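Local coordinates for protein O-ureido-L-serine synthase (Streptomyces lavendulae, PDB 3X43) that makes O-ureido-L-serine from O-acetyl-L-serine and hydroxyurea for D-cycloserine biosynthesis, using pyridoxal 5'-phosphate, and also accepts sulfide to form L-cysteine, at residues V42-A47 with G75-M80; T65-T70 with Y135-A140. All blocks are in the same frame, centred on the assembly; numbering follows the deposited sequence.

Interaction 1 (V42-A47 with G75-M80); sequences VKDRLA and GIALAM. With PLP (pyridoxal-5'-phosphate), chain J.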
ATOM      1  N   VAL B  42      -2.531  18.820   6.374  1.00 31.59           N
ATOM      2  CA  VAL B  42      -3.698  18.432   5.611  1.00 34.40           C
ATOM      3  C   VAL B  42      -3.947  19.373   4.429  1.00 37.00           C
ATOM      4  O   VAL B  42      -4.704  19.043   3.517  1.00 37.43           O
ATOM      5  CB  VAL B  42      -4.959  18.387   6.528  1.00 34.23           C
ATOM      6  CG1 VAL B  42      -5.258  19.764   7.088  1.00 28.64           C
ATOM      7  CG2 VAL B  42      -6.143  17.849   5.759  1.00 28.99           C
ATOM      8  N   LYS B  43      -3.291  20.529   4.437  1.00 36.85           N
ATOM      9  CA  LYS B  43      -3.468  21.500   3.367  1.00 38.59           C
ATOM     10  C   LYS B  43      -2.947  21.020   2.035  1.00 38.75           C
ATOM     11  O   LYS B  43      -3.263  21.598   0.999  1.00 40.55           O
ATOM     12  CB  LYS B  43      -2.790  22.816   3.719  1.00 38.44           C
ATOM     13  CG  LYS B  43      -3.520  23.580   4.793  1.00 37.83           C
ATOM     14  CD  LYS B  43      -5.013  23.535   4.559  1.00 36.19           C
ATOM     15  CE  LYS B  43      -5.671  24.607   5.373  1.00 37.53           C
ATOM     16  NZ  LYS B  43      -5.312  24.348   6.778  1.00 40.31           N
ATOM     17  N   ASP B  44      -2.136  19.972   2.052  1.00 38.10           N
ATOM     18  CA  ASP B  44      -1.612  19.448   0.809  1.00 34.01           C
ATOM     19  C   ASP B  44      -2.778  18.983  -0.033  1.00 32.54           C
ATOM     20  O   ASP B  44      -2.712  18.988  -1.257  1.00 33.65           O
ATOM     21  CB  ASP B  44      -0.688  18.270   1.074  1.00 36.67           C
ATOM     22  CG  ASP B  44       0.723  18.700   1.385  1.00 41.82           C
ATOM     23  OD1 ASP B  44       1.596  17.806   1.441  1.00 39.91           O
ATOM     24  OD2 ASP B  44       0.958  19.922   1.574  1.00 41.56           O
ATOM     25  N   ARG B  45      -3.858  18.593   0.630  1.00 30.81           N
ATOM     26  CA  ARG B  45      -5.022  18.097  -0.078  1.00 33.44           C
ATOM     27  C   ARG B  45      -5.735  19.173  -0.891  1.00 38.66           C
ATOM     28  O   ARG B  45      -5.892  19.020  -2.107  1.00 40.75           O
ATOM     29  CB  ARG B  45      -5.993  17.424   0.900  1.00 32.76           C
ATOM     30  CG  ARG B  45      -5.346  16.333   1.755  1.00 30.98           C
ATOM     31  CD  ARG B  45      -6.387  15.444   2.402  1.00 31.89           C
ATOM     32  NE  ARG B  45      -5.789  14.411   3.244  1.00 29.73           N
ATOM     33  CZ  ARG B  45      -5.742  13.119   2.933  1.00 28.19           C
ATOM     34  NH1 ARG B  45      -6.260  12.678   1.791  1.00 23.26           N
ATOM     35  NH2 ARG B  45      -5.183  12.262   3.773  1.00 28.95           N
ATOM     36  N   LEU B  46      -6.159  20.262  -0.251  1.00 38.50           N
ATOM     37  CA  LEU B  46      -6.850  21.308  -1.009  1.00 39.82           C
ATOM     38  C   LEU B  46      -5.941  22.015  -2.009  1.00 38.20           C
ATOM     39  O   LEU B  46      -6.373  22.359  -3.102  1.00 40.43           O
ATOM     40  CB  LEU B  46      -7.501  22.335  -0.080  1.00 35.15           C
ATOM     41  CG  LEU B  46      -6.636  23.357   0.646  1.00 36.57           C
ATOM     42  CD1 LEU B  46      -6.200  24.458  -0.313  1.00 36.90           C
ATOM     43  CD2 LEU B  46      -7.450  23.942   1.800  1.00 31.22           C
ATOM     44  N   ALA B  47      -4.684  22.217  -1.645  1.00 38.60           N
ATOM     45  CA  ALA B  47      -3.753  22.890  -2.544  1.00 37.89           C
ATOM     46  C   ALA B  47      -3.602  22.133  -3.857  1.00 41.23           C
ATOM     47  O   ALA B  47      -3.545  22.745  -4.923  1.00 41.02           O
ATOM     48  CB  ALA B  47      -2.412  23.044  -1.881  1.00 36.13           C
ATOM     49  N   GLY B  75      -0.456  28.440   2.652  1.00 48.28           N
ATOM     50  CA  GLY B  75       0.609  29.071   1.895  1.00 45.79           C
ATOM     51  C   GLY B  75       1.733  28.098   1.596  1.00 44.28           C
ATOM     52  O   GLY B  75       2.245  28.047   0.476  1.00 45.79           O
ATOM     53  N   ILE B  76       2.122  27.322   2.602  1.00 43.10           N
ATOM     54  CA  ILE B  76       3.192  26.337   2.452  1.00 40.54           C
ATOM     55  C   ILE B  76       2.827  25.240   1.441  1.00 40.87           C
ATOM     56  O   ILE B  76       3.666  24.803   0.655  1.00 41.15           O
ATOM     57  CB  ILE B  76       3.525  25.689   3.813  1.00 40.60           C
ATOM     58  CG1 ILE B  76       4.038  26.760   4.782  1.00 38.48           C
ATOM     59  CG2 ILE B  76       4.556  24.579   3.638  1.00 42.03           C
ATOM     60  CD1 ILE B  76       4.306  26.244   6.181  1.00 41.85           C
ATOM     61  N   ALA B  77       1.573  24.801   1.460  1.00 41.81           N
ATOM     62  CA  ALA B  77       1.117  23.763   0.538  1.00 42.52           C
ATOM     63  C   ALA B  77       1.044  24.277  -0.908  1.00 43.38           C
ATOM     64  O   ALA B  77       1.419  23.576  -1.851  1.00 45.96           O
ATOM     65  CB  ALA B  77      -0.244  23.242   0.978  1.00 35.17           C
ATOM     66  N   LEU B  78       0.550  25.499  -1.075  1.00 43.56           N
ATOM     67  CA  LEU B  78       0.438  26.094  -2.400  1.00 42.81           C
ATOM     68  C   LEU B  78       1.848  26.326  -2.929  1.00 42.11           C
ATOM     69  O   LEU B  78       2.140  26.060  -4.093  1.00 41.63           O
ATOM     70  CB  LEU B  78      -0.309  27.425  -2.312  1.00 44.47           C
ATOM     71  CG  LEU B  78      -1.769  27.563  -2.758  1.00 43.64           C
ATOM     72  CD1 LEU B  78      -2.342  26.233  -3.207  1.00 41.99           C
ATOM     73  CD2 LEU B  78      -2.567  28.157  -1.607  1.00 44.69           C
ATOM     74  N   ALA B  79       2.724  26.825  -2.063  1.00 41.91           N
ATOM     75  CA  ALA B  79       4.105  27.074  -2.450  1.00 41.66           C
ATOM     76  C   ALA B  79       4.751  25.770  -2.914  1.00 43.33           C
ATOM     77  O   ALA B  79       5.482  25.745  -3.913  1.00 40.98           O
ATOM     78  CB  ALA B  79       4.878  27.654  -1.274  1.00 44.08           C
ATOM     79  N   MET B  80       4.476  24.685  -2.190  1.00 41.47           N
ATOM     80  CA  MET B  80       5.033  23.383  -2.552  1.00 41.25           C
ATOM     81  C   MET B  80       4.461  22.886  -3.876  1.00 38.41           C
ATOM     82  O   MET B  80       5.205  22.438  -4.746  1.00 39.68           O
ATOM     83  CB  MET B  80       4.766  22.341  -1.456  1.00 39.96           C
ATOM     84  CG  MET B  80       5.374  20.971  -1.753  1.00 39.37           C
ATOM     85  SD  MET B  80       4.757  19.626  -0.698  1.00 47.05           S
ATOM     86  CE  MET B  80       3.009  19.684  -1.034  1.00 43.00           C
TER
HETATM   87  N1  PLP J 401      -5.593  22.810  11.750  1.00 35.43           N
HETATM   88  C2  PLP J 401      -4.532  23.334  11.003  1.00 38.66           C
HETATM   89  C2A PLP J 401      -3.158  23.526  11.609  1.00 38.22           C
HETATM   90  C3  PLP J 401      -4.788  23.665   9.702  1.00 41.01           C
HETATM   91  O3  PLP J 401      -3.802  24.117   8.904  1.00 40.92           O
HETATM   92  C4  PLP J 401      -6.099  23.476   9.190  1.00 38.93           C
HETATM   93  C4A PLP J 401      -6.378  23.797   7.665  1.00 39.85           C
HETATM   94  C5  PLP J 401      -7.122  22.950  10.028  1.00 39.49           C
HETATM   95  C6  PLP J 401      -6.834  22.626  11.273  1.00 39.28           C
HETATM   96  C5A PLP J 401      -8.596  22.886   9.637  1.00 38.37           C
HETATM   97  O4P PLP J 401      -8.858  22.069   8.489  1.00 41.91           O
HETATM   98  P   PLP J 401      -9.942  22.446   7.382  1.00 39.27           P
HETATM   99  O1P PLP J 401      -9.504  23.706   6.787  1.00 34.42           O
HETATM  100  O2P PLP J 401      -9.962  21.362   6.406  1.00 37.12           O
HETATM  101  O3P PLP J 401     -11.226  22.572   8.068  1.00 31.57           O
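The apolar part of this helix pair turns on A47 and A77, whose CB atoms meet at 3.6 Å. Beside them A47 CB presses on L78 CD1 at 3.5 Å, a tight carbon pair. With alanines at the interface the short axes of 43-47 and 75-80 approach to 8.4 Å, crossing at -53°. A77 CB also packs against the start of helix 43-47, touching K43 O and K43 CB.

Where polar and apolar groups meet, the M80 methyl CE sits across the D44 carboxylate, 3.3 Å from OD2 and 3.4 Å from OD1, and the two side chains cross at about a right angle. M80 runs out with CG anti to its backbone N (chi1 -178°), then bends at chi3 to turn the methyl toward D44. D44 OD1 itself is hydrogen-bonded to G39 N.

K43 NZ is joined covalently to PLP C4A, at the lysine that carries the cofactor in this enzyme, as in the internal aldimine of its family; NZ also makes a weak hydrogen bond to PLP O3 at 2.6 Å. N73, at the start of helix 73-85, hydrogen-bonds PLP too.

Helix 147-164 packs on V42, R45 and L46, strand 88-91 meets L78 through F89, and G259 of a second subunit packs on M80.

Interaction 2 (T65-T70 with Y135-A140); sequences TIVECT and YGWFRA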
ATOM      1  N   THR B  65       0.862  32.258 -12.427  1.00 62.12           N
ATOM      2  CA  THR B  65       1.136  32.676 -11.056  1.00 60.25           C
ATOM      3  C   THR B  65      -0.097  32.545 -10.172  1.00 60.68           C
ATOM      4  O   THR B  65      -1.219  32.820 -10.601  1.00 61.16           O
ATOM      5  CB  THR B  65       1.615  34.145 -10.991  1.00 59.79           C
ATOM      6  OG1 THR B  65       2.962  34.230 -11.468  1.00 60.63           O
ATOM      7  CG2 THR B  65       1.569  34.659  -9.553  1.00 58.01           C
ATOM      8  N   ILE B  66       0.129  32.126  -8.931  1.00 59.01           N
ATOM      9  CA  ILE B  66      -0.943  31.960  -7.963  1.00 57.20           C
ATOM     10  C   ILE B  66      -0.674  32.853  -6.762  1.00 56.55           C
ATOM     11  O   ILE B  66       0.478  33.039  -6.360  1.00 51.92           O
ATOM     12  CB  ILE B  66      -1.032  30.507  -7.461  1.00 56.29           C
ATOM     13  CG1 ILE B  66      -0.980  29.533  -8.639  1.00 57.02           C
ATOM     14  CG2 ILE B  66      -2.308  30.318  -6.673  1.00 57.23           C
ATOM     15  CD1 ILE B  66      -0.540  28.135  -8.246  1.00 54.50           C
ATOM     16  N   VAL B  67      -1.746  33.398  -6.194  1.00 58.27           N
ATOM     17  CA  VAL B  67      -1.652  34.265  -5.023  1.00 60.63           C
ATOM     18  C   VAL B  67      -2.767  33.950  -4.042  1.00 61.43           C
ATOM     19  O   VAL B  67      -3.902  33.695  -4.444  1.00 59.70           O
ATOM     20  CB  VAL B  67      -1.772  35.763  -5.392  1.00 60.58           C
ATOM     21  CG1 VAL B  67      -0.430  36.291  -5.826  1.00 60.33           C
ATOM     22  CG2 VAL B  67      -2.820  35.963  -6.483  1.00 58.59           C
ATOM     23  N   GLU B  68      -2.435  33.973  -2.756  1.00 64.67           N
ATOM     24  CA  GLU B  68      -3.413  33.702  -1.714  1.00 69.52           C
ATOM     25  C   GLU B  68      -2.936  34.296  -0.400  1.00 72.38           C
ATOM     26  O   GLU B  68      -1.753  34.608  -0.242  1.00 72.11           O
ATOM     27  CB  GLU B  68      -3.623  32.195  -1.555  1.00 70.64           C
ATOM     28  CG  GLU B  68      -4.758  31.829  -0.613  1.00 73.11           C
ATOM     29  CD  GLU B  68      -6.102  31.758  -1.315  1.00 75.56           C
ATOM     30  OE1 GLU B  68      -7.056  31.217  -0.716  1.00 75.50           O
ATOM     31  OE2 GLU B  68      -6.207  32.240  -2.464  1.00 76.21           O
ATOM     32  N   CYS B  69      -3.864  34.459   0.538  1.00 75.81           N
ATOM     33  CA  CYS B  69      -3.533  35.006   1.847  1.00 78.93           C
ATOM     34  C   CYS B  69      -3.104  33.868   2.764  1.00 79.38           C
ATOM     35  O   CYS B  69      -3.942  33.185   3.355  1.00 78.77           O
ATOM     36  CB  CYS B  69      -4.744  35.727   2.443  1.00 81.15           C
ATOM     37  SG  CYS B  69      -4.312  37.008   3.649  1.00 84.50           S
ATOM     38  N   THR B  70      -1.793  33.674   2.880  1.00 80.09           N
ATOM     39  CA  THR B  70      -1.243  32.606   3.705  1.00 80.51           C
ATOM     40  C   THR B  70      -1.247  32.868   5.208  1.00 79.16           C
ATOM     41  O   THR B  70      -0.438  33.640   5.730  1.00 77.78           O
ATOM     42  CB  THR B  70       0.205  32.267   3.288  1.00 83.12           C
ATOM     43  OG1 THR B  70       0.717  31.231   4.139  1.00 85.38           O
ATOM     44  CG2 THR B  70       1.098  33.499   3.397  1.00 82.63           C
ATOM     45  N   TYR B 135      -2.839  41.651 -12.424  1.00 81.96           N
ATOM     46  CA  TYR B 135      -1.911  40.921 -13.283  1.00 79.89           C
ATOM     47  C   TYR B 135      -2.501  39.609 -13.780  1.00 78.24           C
ATOM     48  O   TYR B 135      -1.785  38.769 -14.325  1.00 78.31           O
ATOM     49  CB  TYR B 135      -0.608  40.632 -12.539  1.00 80.44           C
ATOM     50  CG  TYR B 135       0.004  41.841 -11.878  1.00 83.46           C
ATOM     51  CD1 TYR B 135       1.049  42.537 -12.487  1.00 84.80           C
ATOM     52  CD2 TYR B 135      -0.457  42.286 -10.639  1.00 84.05           C
ATOM     53  CE1 TYR B 135       1.621  43.649 -11.870  1.00 87.28           C
ATOM     54  CE2 TYR B 135       0.108  43.393 -10.020  1.00 86.45           C
ATOM     55  CZ  TYR B 135       1.145  44.069 -10.637  1.00 87.89           C
ATOM     56  OH  TYR B 135       1.711  45.159 -10.013  1.00 89.91           O
ATOM     57  N   GLY B 136      -3.805  39.434 -13.592  1.00 76.53           N
ATOM     58  CA  GLY B 136      -4.461  38.217 -14.035  1.00 74.52           C
ATOM     59  C   GLY B 136      -3.945  36.991 -13.308  1.00 72.45           C
ATOM     60  O   GLY B 136      -3.850  35.902 -13.877  1.00 72.51           O
ATOM     61  N   TRP B 137      -3.604  37.176 -12.039  1.00 68.81           N
ATOM     62  CA  TRP B 137      -3.100  36.091 -11.220  1.00 65.83           C
ATOM     63  C   TRP B 137      -4.259  35.219 -10.743  1.00 65.59           C
ATOM     64  O   TRP B 137      -5.402  35.676 -10.687  1.00 65.47           O
ATOM     65  CB  TRP B 137      -2.335  36.669 -10.033  1.00 61.20           C
ATOM     66  CG  TRP B 137      -0.957  37.110 -10.391  1.00 55.84           C
ATOM     67  CD1 TRP B 137      -0.290  36.863 -11.562  1.00 55.15           C
ATOM     68  CD2 TRP B 137      -0.051  37.836  -9.557  1.00 53.28           C
ATOM     69  NE1 TRP B 137       0.980  37.389 -11.502  1.00 52.31           N
ATOM     70  CE2 TRP B 137       1.152  37.992 -10.282  1.00 53.13           C
ATOM     71  CE3 TRP B 137      -0.136  38.370  -8.266  1.00 51.72           C
ATOM     72  CZ2 TRP B 137       2.263  38.660  -9.754  1.00 53.38           C
ATOM     73  CZ3 TRP B 137       0.967  39.034  -7.741  1.00 50.30           C
ATOM     74  CH2 TRP B 137       2.151  39.172  -8.487  1.00 51.23           C
ATOM     75  N   PHE B 138      -3.960  33.965 -10.409  1.00 65.00           N
ATOM     76  CA  PHE B 138      -4.980  33.020  -9.955  1.00 63.37           C
ATOM     77  C   PHE B 138      -5.133  33.016  -8.439  1.00 63.15           C
ATOM     78  O   PHE B 138      -4.147  33.034  -7.702  1.00 61.75           O
ATOM     79  CB  PHE B 138      -4.646  31.603 -10.447  1.00 62.45           C
ATOM     80  CG  PHE B 138      -5.521  30.529  -9.855  1.00 62.99           C
ATOM     81  CD1 PHE B 138      -6.709  30.160 -10.480  1.00 61.25           C
ATOM     82  CD2 PHE B 138      -5.172  29.909  -8.655  1.00 61.43           C
ATOM     83  CE1 PHE B 138      -7.540  29.191  -9.917  1.00 61.86           C
ATOM     84  CE2 PHE B 138      -5.995  28.942  -8.085  1.00 61.67           C
ATOM     85  CZ  PHE B 138      -7.184  28.583  -8.717  1.00 61.41           C
ATOM     86  N   ARG B 139      -6.384  32.983  -7.983  1.00 64.25           N
ATOM     87  CA  ARG B 139      -6.689  32.975  -6.556  1.00 66.08           C
ATOM     88  C   ARG B 139      -7.304  31.639  -6.113  1.00 64.10           C
ATOM     89  O   ARG B 139      -8.325  31.197  -6.647  1.00 62.01           O
ATOM     90  CB  ARG B 139      -7.640  34.129  -6.219  1.00 68.98           C
ATOM     91  CG  ARG B 139      -6.943  35.468  -6.004  1.00 71.97           C
ATOM     92  CD  ARG B 139      -6.894  35.849  -4.530  1.00 75.72           C
ATOM     93  NE  ARG B 139      -7.404  34.786  -3.667  1.00 80.30           N
ATOM     94  CZ  ARG B 139      -7.676  34.932  -2.374  1.00 80.38           C
ATOM     95  NH1 ARG B 139      -7.492  36.105  -1.779  1.00 77.62           N
ATOM     96  NH2 ARG B 139      -8.131  33.900  -1.673  1.00 80.44           N
ATOM     97  N   ALA B 140      -6.674  31.008  -5.127  1.00 62.58           N
ATOM     98  CA  ALA B 140      -7.134  29.724  -4.612  1.00 61.63           C
ATOM     99  C   ALA B 140      -8.543  29.790  -4.030  1.00 60.17           C
ATOM    100  O   ALA B 140      -9.400  28.967  -4.365  1.00 57.98           O
ATOM    101  CB  ALA B 140      -6.161  29.219  -3.561  1.00 61.99           C
TER
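T65 has CG2 anti to its backbone N and W137 has CG beside its own, and together these torsions set the methyl over the indole: T65 CG2 lies 3.3 Å from the centroid of the W137 five-membered ring, a CH-pi contact only 6° off the normal. V67 CG1 meets the same indole obliquely at CE3. In F138, CG lies anti to the backbone N (chi1 171°), which puts ring atom CD2 3.5 Å from I66 CG2, a methyl at the ring edge.

E68 brings OE2 over one face of the R139 guanidinium in a salt bridge, 2.7 Å from R139 NH2. The two planes are 68° apart, so this is no flat two-pronged pair. OE2 also takes a hydrogen bond from R141 N, and R139 NH1 makes a second salt bridge, to D129 OD1.

Between the backbones, two bonds pair the strands in parallel: F138 N to T65 O at 3.0 Å and V67 N to F138 O at 2.9 Å.

The short, weakly bonded strand 138-139 is outermost, within this chain, in a parallel sheet of four strands, with strand 88-91 beyond 65-68. F138 faces helix 43-56, W137 and R139 meet helix 122-135, and W314 of a second subunit packs on W137.

Both contacts are buried, but the centre of interaction 1 lies about 10 Å, and that of interaction 2 about 21 Å, from the centre of the chain, and in interaction 2 W137 and F138 are partly exposed. The elements are shared: strand 65-68 leads through a short loop into helix 73-85 of interaction 1 and then to neighbouring parallel strand 88-91, a beta-alpha-beta crossover, while helix 43-56 carries both K43 and the V50 and A54 surface under F138. L78 joins the two, its CD2 4.2 Å from E68 CB and A140 CB. Interaction 1 has no hydrogen bond between its helices and meets the cofactor; interaction 2 pairs strands by backbone hydrogen bonds and adds aromatic packing and a salt bridge between side chains.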